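Local coordinates for hemolysin-related protein (Vibrio cholerae serotype O1, PDB 6MLT) that probably helps hold the biofilm together and fix it to surfaces, as a secreted calcium-binding matrix protein with a propeller and a carbohydrate-binding lectin domain, at residues V146-L151 with Q575-F580; W181-I186 with T220-S225. One frame throughout, in Å; residues are numbered along the deposited sequence.

The chain builds a propeller of mostly four-stranded antiparallel blades, with a beta-prism lectin region inserted between strands 277-279 and 443-448. From the N terminus, residues 146-151 lead into strand 150-152, the first strand of one blade; 181-186 and 220-225 lead in the same way into the next two. Contact 2 closes a loop of one blade, joining neighbouring lead-ins. Contact 1 closes a far longer loop, bringing 575-580, from the C-terminal tail, back to 146-151, so contact 2 is nested inside it. The two contacts meet directly: Asp148 N probably bonds Pro183 O, Trp181 NE1 bonds Val146 O, and the rings of Tyr576 and Phe223 pack together.

Contact 1. Residues V146-L151 with Q575-F580; sequences VGDIAL and QYAFNF
Asp148 and Ala150 are the residues of 146-151 whose CA atoms come nearest 575-580, at 7.2 Å from that of Tyr576 and 6.3 Å from that of Gln575, a spacing that side chains and water fill. The one direct hydrogen bond belongs to Gln575. Its CG sits between backbone N and carbonyl carbon (chi1 63°), and the extended chain beyond carries the amide alongside Ala150 and Leu151, where OE1 accepts a bond from Leu151 N at 2.8 Å. The bond is moderately bent (156° at the hydrogen), with the donor slightly tilted from the carbonyl plane. On the other arm of the amide, NE2 gives one N-H to Ala577 O, which lies in the plane of the amide although NE2 stands above the carbonyl plane of Ala577. NE2 also donates to a water that in turn donates to Leu151 O, so the amide holds the Leu151 N-H directly and its C=O through water. Asp148, its carboxylate CG anti to the backbone N, reaches across to Tyr576, with OD1 3.5 Å from Tyr576 CB and the carboxylate plane steep to the ring. Beyond this van der Waals touch of an oxygen on a methylene, water makes the link: one accepts a bond from Tyr576 N and probably donates to OD1, while another accepts one from Ala577 N at 2.9 Å and lies 2.8 Å from both OD2 and Ile149 O. The Tyr576 hydroxyl is bonded farther off to Trp521 O. Gln575 also packs on Ala101, so the tail segment lies against the first strands of two adjacent blades. With two waters and a weak bond from Ile149 N about it, the buried Asp148 carboxylate is probably ionised, and the Gln575 amide has its orientation fixed by acceptor and donor partners that it could not exchange.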
ATOM      1  N   VAL A 146       2.370 -22.955 -11.662  1.00 15.83           N
ATOM      2  CA  VAL A 146       1.075 -22.311 -11.495  1.00 17.16           C
ATOM      3  C   VAL A 146       1.055 -21.590 -10.154  1.00 17.54           C
ATOM      4  O   VAL A 146       1.309 -22.198  -9.108  1.00 17.90           O
ATOM      5  CB  VAL A 146      -0.073 -23.333 -11.579  1.00 20.58           C
ATOM      6  CG1 VAL A 146      -1.408 -22.692 -11.238  1.00 27.33           C
ATOM      7  CG2 VAL A 146      -0.120 -23.952 -12.974  1.00 21.91           C
ATOM      8  N   GLY A 147       0.729 -20.306 -10.188  1.00 17.19           N
ATOM      9  CA  GLY A 147       0.538 -19.552  -8.967  1.00 15.91           C
ATOM     10  C   GLY A 147       0.110 -18.138  -9.278  1.00 16.12           C
ATOM     11  O   GLY A 147      -0.382 -17.848 -10.370  1.00 17.94           O
ATOM     12  N   ASP A 148       0.304 -17.254  -8.309  1.00 17.11           N
ATOM     13  CA  ASP A 148      -0.014 -15.855  -8.530  1.00 18.40           C
ATOM     14  C   ASP A 148       0.934 -15.258  -9.560  1.00 19.10           C
ATOM     15  O   ASP A 148       2.069 -15.714  -9.744  1.00 18.57           O
ATOM     16  CB  ASP A 148       0.070 -15.075  -7.218  1.00 23.49           C
ATOM     17  CG  ASP A 148      -0.465 -13.648  -7.340  1.00 28.78           C
ATOM     18  OD1 ASP A 148      -1.261 -13.383  -8.268  1.00 26.75           O
ATOM     19  OD2 ASP A 148      -0.089 -12.792  -6.503  1.00 26.10           O
ATOM     20  N   ILE A 149       0.440 -14.241 -10.258  1.00 15.52           N
ATOM     21  CA  ILE A 149       1.235 -13.465 -11.198  1.00 17.11           C
ATOM     22  C   ILE A 149       1.118 -12.001 -10.805  1.00 18.26           C
ATOM     23  O   ILE A 149       0.007 -11.497 -10.598  1.00 18.13           O
ATOM     24  CB  ILE A 149       0.771 -13.681 -12.649  1.00 18.88           C
ATOM     25  CG1 ILE A 149       0.993 -15.143 -13.050  1.00 21.82           C
ATOM     26  CG2 ILE A 149       1.507 -12.742 -13.584  1.00 17.81           C
ATOM     27  CD1 ILE A 149       0.440 -15.507 -14.406  1.00 26.08           C
ATOM     28  N   ALA A 150       2.259 -11.328 -10.686  1.00 15.93           N
ATOM     29  CA  ALA A 150       2.305  -9.896 -10.444  1.00 18.56           C
ATOM     30  C   ALA A 150       3.087  -9.234 -11.574  1.00 19.39           C
ATOM     31  O   ALA A 150       3.971  -9.850 -12.180  1.00 20.18           O
ATOM     32  CB  ALA A 150       2.942  -9.573  -9.096  1.00 20.19           C
ATOM     33  N   LEU A 151       2.746  -7.982 -11.858  1.00 14.54           N
ATOM     34  CA  LEU A 151       3.307  -7.240 -12.983  1.00 17.81           C
ATOM     35  C   LEU A 151       3.955  -5.962 -12.474  1.00 20.35           C
ATOM     36  O   LEU A 151       3.294  -5.146 -11.822  1.00 20.79           O
ATOM     37  CB  LEU A 151       2.219  -6.903 -14.000  1.00 18.06           C
ATOM     38  CG  LEU A 151       1.366  -8.087 -14.456  1.00 18.12           C
ATOM     39  CD1 LEU A 151       0.201  -7.602 -15.298  1.00 20.01           C
ATOM     40  CD2 LEU A 151       2.209  -9.085 -15.226  1.00 18.76           C
ATOM     41  N   GLN A 575      -4.495  -7.107 -10.345  1.00 15.34           N
ATOM     42  CA  GLN A 575      -3.779  -8.309  -9.948  1.00 16.51           C
ATOM     43  C   GLN A 575      -4.142  -8.627  -8.507  1.00 16.06           C
ATOM     44  O   GLN A 575      -4.694  -7.797  -7.784  1.00 16.17           O
ATOM     45  CB  GLN A 575      -2.261  -8.143 -10.124  1.00 14.79           C
ATOM     46  CG  GLN A 575      -1.632  -7.068  -9.255  1.00 14.90           C
ATOM     47  CD  GLN A 575      -0.151  -6.866  -9.525  1.00 17.95           C
ATOM     48  OE1 GLN A 575       0.334  -7.105 -10.637  1.00 18.77           O
ATOM     49  NE2 GLN A 575       0.568  -6.400  -8.518  1.00 20.44           N
ATOM     50  N   TYR A 576      -3.820  -9.849  -8.098  1.00 14.60           N
ATOM     51  CA  TYR A 576      -4.162 -10.298  -6.752  1.00 13.76           C
ATOM     52  C   TYR A 576      -3.393  -9.517  -5.692  1.00 16.88           C
ATOM     53  O   TYR A 576      -3.923  -9.239  -4.609  1.00 15.94           O
ATOM     54  CB  TYR A 576      -3.878 -11.794  -6.640  1.00 13.76           C
ATOM     55  CG  TYR A 576      -4.312 -12.420  -5.349  1.00 14.12           C
ATOM     56  CD1 TYR A 576      -3.451 -12.465  -4.266  1.00 17.33           C
ATOM     57  CD2 TYR A 576      -5.574 -12.987  -5.215  1.00 14.80           C
ATOM     58  CE1 TYR A 576      -3.833 -13.045  -3.077  1.00 17.53           C
ATOM     59  CE2 TYR A 576      -5.969 -13.576  -4.020  1.00 17.22           C
ATOM     60  CZ  TYR A 576      -5.089 -13.598  -2.963  1.00 16.78           C
ATOM     61  OH  TYR A 576      -5.456 -14.169  -1.773  1.00 15.41           O
ATOM     62  N   ALA A 577      -2.139  -9.171  -5.982  1.00 16.59           N
ATOM     63  CA  ALA A 577      -1.300  -8.389  -5.072  1.00 19.75           C
ATOM     64  C   ALA A 577      -1.427  -6.895  -5.376  1.00 19.16           C
ATOM     65  O   ALA A 577      -0.457  -6.189  -5.654  1.00 20.31           O
ATOM     66  CB  ALA A 577       0.151  -8.850  -5.171  1.00 18.58           C
ATOM     67  N   PHE A 578      -2.665  -6.415  -5.300  1.00 18.16           N
ATOM     68  CA  PHE A 578      -2.975  -5.042  -5.666  1.00 17.82           C
ATOM     69  C   PHE A 578      -2.656  -4.089  -4.518  1.00 17.21           C
ATOM     70  O   PHE A 578      -3.048  -4.332  -3.373  1.00 17.77           O
ATOM     71  CB  PHE A 578      -4.449  -4.910  -6.045  1.00 17.91           C
ATOM     72  CG  PHE A 578      -4.853  -3.501  -6.333  1.00 16.74           C
ATOM     73  CD1 PHE A 578      -4.561  -2.926  -7.554  1.00 18.98           C
ATOM     74  CD2 PHE A 578      -5.484  -2.735  -5.368  1.00 19.34           C
ATOM     75  CE1 PHE A 578      -4.917  -1.619  -7.815  1.00 20.47           C
ATOM     76  CE2 PHE A 578      -5.839  -1.424  -5.626  1.00 21.05           C
ATOM     77  CZ  PHE A 578      -5.556  -0.868  -6.841  1.00 21.51           C
ATOM     78  N   ASN A 579      -1.972  -2.987  -4.834  1.00 17.39           N
ATOM     79  CA  ASN A 579      -1.711  -1.943  -3.846  1.00 20.44           C
ATOM     80  C   ASN A 579      -1.476  -0.591  -4.514  1.00 22.65           C
ATOM     81  O   ASN A 579      -0.630   0.190  -4.064  1.00 25.88           O
ATOM     82  CB  ASN A 579      -0.513  -2.318  -2.965  1.00 23.44           C
ATOM     83  CG  ASN A 579       0.814  -2.181  -3.684  1.00 28.00           C
ATOM     84  OD1 ASN A 579       0.907  -2.390  -4.889  1.00 27.63           O
ATOM     85  ND2 ASN A 579       1.853  -1.820  -2.940  1.00 28.49           N
ATOM     86  N   PHE A 580      -2.217  -0.313  -5.591  1.00 22.57           N
ATOM     87  CA  PHE A 580      -2.229   0.979  -6.282  1.00 22.09           C
ATOM     88  C   PHE A 580      -0.945   1.307  -7.035  1.00 27.42           C
ATOM     89  O   PHE A 580      -0.992   1.699  -8.208  1.00 29.74           O
ATOM     90  CB  PHE A 580      -2.497   2.134  -5.310  1.00 23.72           C
ATOM     91  CG  PHE A 580      -3.927   2.247  -4.873  1.00 23.77           C
ATOM     92  CD1 PHE A 580      -4.893   2.744  -5.733  1.00 24.86           C
ATOM     93  CD2 PHE A 580      -4.302   1.871  -3.597  1.00 23.88           C
ATOM     94  CE1 PHE A 580      -6.213   2.852  -5.326  1.00 24.64           C
ATOM     95  CE2 PHE A 580      -5.616   1.976  -3.186  1.00 24.03           C
ATOM     96  CZ  PHE A 580      -6.572   2.467  -4.052  1.00 25.08           C
TER
HETATM   97  O   HOH W   1      -2.964 -11.721 -10.070  1.00 15.08           O
HETATM   98  O   HOH W   2      -0.441 -10.474  -8.007  1.00 16.85           O
HETATM   99  O   HOH W   3       3.352  -5.473  -8.912  1.00 16.14           O

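Contact 2. Residues W181-I186 with T220-S225; sequences WAPSSI and TVWFSS
Pro183 and Trp222 form the tight end of this blade-to-blade contact in the beta-propeller, where the lead-ins to the first strands of consecutive blades run side by side, 13° apart. Pro183 CG sits over the face of the Trp222 five-membered ring, 3.6 Å from its centroid and nearly on its normal, a CH-pi contact; CB covers the neighbouring six-membered ring. The same proline places CD over one face of the Trp181 indole, toward its rim, so it is wedged between two tryptophans. Thr220 CG2 packs 3.7 Å from Pro183 CD, and Trp222 CZ2 meets the Trp181 ring at its edge. Farther along, Ser184 CB approaches Phe223 CD1 and Trp222 O, each at 3.4 Å, and beyond it Ile186 CD1 comes within 3.3 Å of Ser224 OG. No direct hydrogen bond crosses between the two segments; along the looser, watery side three waters bridge them. One accepts a bond from Ser184 N and probably donates to Val221 O, and another lies against Trp222 O, with a weak, long link to Ser184 O. With its OG anti to the backbone N (chi1 169°), Ser184 receives a bond from a third water, which lies 2.8 Å from Ser224 OG.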
ATOM      1  N   TRP A 181       8.809 -23.505  -6.959  1.00 18.80           N
ATOM      2  CA  TRP A 181       7.414 -23.088  -6.926  1.00 17.59           C
ATOM      3  C   TRP A 181       7.130 -22.147  -5.765  1.00 17.32           C
ATOM      4  O   TRP A 181       7.473 -22.427  -4.610  1.00 17.55           O
ATOM      5  CB  TRP A 181       6.504 -24.306  -6.827  1.00 19.31           C
ATOM      6  CG  TRP A 181       5.067 -23.926  -6.636  1.00 17.83           C
ATOM      7  CD1 TRP A 181       4.225 -23.427  -7.580  1.00 19.19           C
ATOM      8  CD2 TRP A 181       4.313 -24.004  -5.425  1.00 17.23           C
ATOM      9  NE1 TRP A 181       2.985 -23.196  -7.035  1.00 18.65           N
ATOM     10  CE2 TRP A 181       3.014 -23.540  -5.712  1.00 17.78           C
ATOM     11  CE3 TRP A 181       4.604 -24.427  -4.126  1.00 19.50           C
ATOM     12  CZ2 TRP A 181       2.012 -23.490  -4.750  1.00 16.18           C
ATOM     13  CZ3 TRP A 181       3.612 -24.377  -3.176  1.00 18.30           C
ATOM     14  CH2 TRP A 181       2.330 -23.908  -3.490  1.00 16.80           C
ATOM     15  N   ALA A 182       6.477 -21.037  -6.082  1.00 16.62           N
ATOM     16  CA  ALA A 182       6.038 -20.085  -5.075  1.00 18.03           C
ATOM     17  C   ALA A 182       4.606 -19.665  -5.389  1.00 17.88           C
ATOM     18  O   ALA A 182       4.353 -19.133  -6.479  1.00 17.95           O
ATOM     19  CB  ALA A 182       6.964 -18.868  -5.036  1.00 20.13           C
ATOM     20  N   PRO A 183       3.638 -19.889  -4.498  1.00 15.10           N
ATOM     21  CA  PRO A 183       2.273 -19.433  -4.807  1.00 15.50           C
ATOM     22  C   PRO A 183       2.175 -17.930  -4.956  1.00 17.44           C
ATOM     23  O   PRO A 183       1.272 -17.449  -5.653  1.00 17.39           O
ATOM     24  CB  PRO A 183       1.438 -19.945  -3.622  1.00 17.90           C
ATOM     25  CG  PRO A 183       2.413 -20.211  -2.524  1.00 18.20           C
ATOM     26  CD  PRO A 183       3.715 -20.588  -3.203  1.00 17.43           C
ATOM     27  N   SER A 184       3.090 -17.180  -4.343  1.00 14.85           N
ATOM     28  CA  SER A 184       3.040 -15.730  -4.298  1.00 18.26           C
ATOM     29  C   SER A 184       4.409 -15.118  -4.544  1.00 18.41           C
ATOM     30  O   SER A 184       5.401 -15.528  -3.931  1.00 18.55           O
ATOM     31  CB  SER A 184       2.546 -15.244  -2.928  1.00 23.13           C
ATOM     32  OG  SER A 184       2.733 -13.848  -2.813  1.00 22.03           O
ATOM     33  N   SER A 185       4.442 -14.092  -5.389  1.00 17.80           N
ATOM     34  CA  SER A 185       5.625 -13.267  -5.594  1.00 22.79           C
ATOM     35  C   SER A 185       5.211 -11.803  -5.585  1.00 19.82           C
ATOM     36  O   SER A 185       4.156 -11.456  -6.119  1.00 20.22           O
ATOM     37  CB  SER A 185       6.324 -13.579  -6.935  1.00 26.59           C
ATOM     38  OG  SER A 185       6.523 -14.967  -7.120  1.00 31.90           O
ATOM     39  N   ILE A 186       6.042 -10.942  -4.985  1.00 17.74           N
ATOM     40  CA  ILE A 186       5.868  -9.497  -5.089  1.00 14.93           C
ATOM     41  C   ILE A 186       7.235  -8.852  -5.284  1.00 17.67           C
ATOM     42  O   ILE A 186       8.276  -9.460  -5.033  1.00 18.56           O
ATOM     43  CB  ILE A 186       5.163  -8.877  -3.858  1.00 17.17           C
ATOM     44  CG1 ILE A 186       6.006  -9.041  -2.587  1.00 19.11           C
ATOM     45  CG2 ILE A 186       3.787  -9.500  -3.657  1.00 18.91           C
ATOM     46  CD1 ILE A 186       5.586  -8.083  -1.470  1.00 22.68           C
ATOM     47  N   THR A 220       5.410 -23.703   3.416  1.00 20.03           N
ATOM     48  CA  THR A 220       5.427 -22.732   2.326  1.00 19.68           C
ATOM     49  C   THR A 220       4.927 -21.373   2.800  1.00 16.92           C
ATOM     50  O   THR A 220       3.900 -21.279   3.474  1.00 17.18           O
ATOM     51  CB  THR A 220       4.547 -23.234   1.175  1.00 20.81           C
ATOM     52  OG1 THR A 220       5.015 -24.514   0.737  1.00 21.12           O
ATOM     53  CG2 THR A 220       4.563 -22.264  -0.003  1.00 22.03           C
ATOM     54  N   VAL A 221       5.648 -20.319   2.420  1.00 14.63           N
ATOM     55  CA  VAL A 221       5.208 -18.949   2.657  1.00 16.56           C
ATOM     56  C   VAL A 221       4.334 -18.532   1.483  1.00 16.21           C
ATOM     57  O   VAL A 221       4.767 -18.589   0.325  1.00 17.32           O
ATOM     58  CB  VAL A 221       6.399 -17.993   2.821  1.00 17.02           C
ATOM     59  CG1 VAL A 221       5.914 -16.577   3.038  1.00 17.35           C
ATOM     60  CG2 VAL A 221       7.292 -18.434   3.976  1.00 20.35           C
ATOM     61  N   TRP A 222       3.113 -18.113   1.779  1.00 15.02           N
ATOM     62  CA  TRP A 222       2.131 -17.760   0.763  1.00 16.97           C
ATOM     63  C   TRP A 222       2.166 -16.243   0.560  1.00 16.10           C
ATOM     64  O   TRP A 222       3.265 -15.706   0.377  1.00 17.42           O
ATOM     65  CB  TRP A 222       0.773 -18.343   1.154  1.00 17.43           C
ATOM     66  CG  TRP A 222       0.621 -19.776   0.754  1.00 16.13           C
ATOM     67  CD1 TRP A 222       1.308 -20.844   1.246  1.00 15.42           C
ATOM     68  CD2 TRP A 222      -0.283 -20.296  -0.229  1.00 14.74           C
ATOM     69  NE1 TRP A 222       0.890 -21.998   0.630  1.00 17.43           N
ATOM     70  CE2 TRP A 222      -0.091 -21.689  -0.276  1.00 15.83           C
ATOM     71  CE3 TRP A 222      -1.236 -19.717  -1.073  1.00 16.59           C
ATOM     72  CZ2 TRP A 222      -0.814 -22.515  -1.134  1.00 18.48           C
ATOM     73  CZ3 TRP A 222      -1.959 -20.542  -1.922  1.00 20.88           C
ATOM     74  CH2 TRP A 222      -1.743 -21.919  -1.946  1.00 21.04           C
ATOM     75  N   PHE A 223       1.043 -15.533   0.596  1.00 15.59           N
ATOM     76  CA  PHE A 223       1.011 -14.159   0.132  1.00 15.84           C
ATOM     77  C   PHE A 223       1.601 -13.211   1.163  1.00 18.60           C
ATOM     78  O   PHE A 223       1.610 -13.477   2.371  1.00 19.34           O
ATOM     79  CB  PHE A 223      -0.423 -13.760  -0.215  1.00 15.75           C
ATOM     80  CG  PHE A 223      -0.992 -14.548  -1.361  1.00 14.82           C
ATOM     81  CD1 PHE A 223      -0.667 -14.218  -2.664  1.00 18.59           C
ATOM     82  CD2 PHE A 223      -1.824 -15.633  -1.139  1.00 15.29           C
ATOM     83  CE1 PHE A 223      -1.171 -14.953  -3.725  1.00 18.32           C
ATOM     84  CE2 PHE A 223      -2.325 -16.369  -2.202  1.00 18.51           C
ATOM     85  CZ  PHE A 223      -1.998 -16.022  -3.492  1.00 17.98           C
ATOM     86  N   SER A 224       2.111 -12.095   0.660  1.00 16.43           N
ATOM     87  CA  SER A 224       2.761 -11.094   1.471  1.00 16.93           C
ATOM     88  C   SER A 224       2.219  -9.723   1.104  1.00 17.47           C
ATOM     89  O   SER A 224       1.590  -9.530   0.056  1.00 18.06           O
ATOM     90  CB  SER A 224       4.285 -11.136   1.283  1.00 21.88           C
ATOM     91  OG  SER A 224       4.626 -10.879  -0.067  1.00 27.96           O
ATOM     92  N   SER A 225       2.455  -8.786   2.012  1.00 15.26           N
ATOM     93  CA  SER A 225       2.107  -7.385   1.872  1.00 16.79           C
ATOM     94  C   SER A 225       3.322  -6.568   2.280  1.00 20.59           C
ATOM     95  O   SER A 225       4.089  -6.978   3.153  1.00 21.84           O
ATOM     96  CB  SER A 225       0.917  -6.999   2.776  1.00 16.85           C
ATOM     97  OG  SER A 225      -0.219  -7.812   2.540  1.00 19.65           O
TER
HETATM   98  O   HOH W   4       5.050 -17.901  -2.265  1.00 15.83           O
HETATM   99  O   HOH W   5       5.280 -13.100  -1.725  1.00 18.18           O
HETATM  100  O   HOH W   6       5.839 -15.303  -0.567  1.00 19.06           O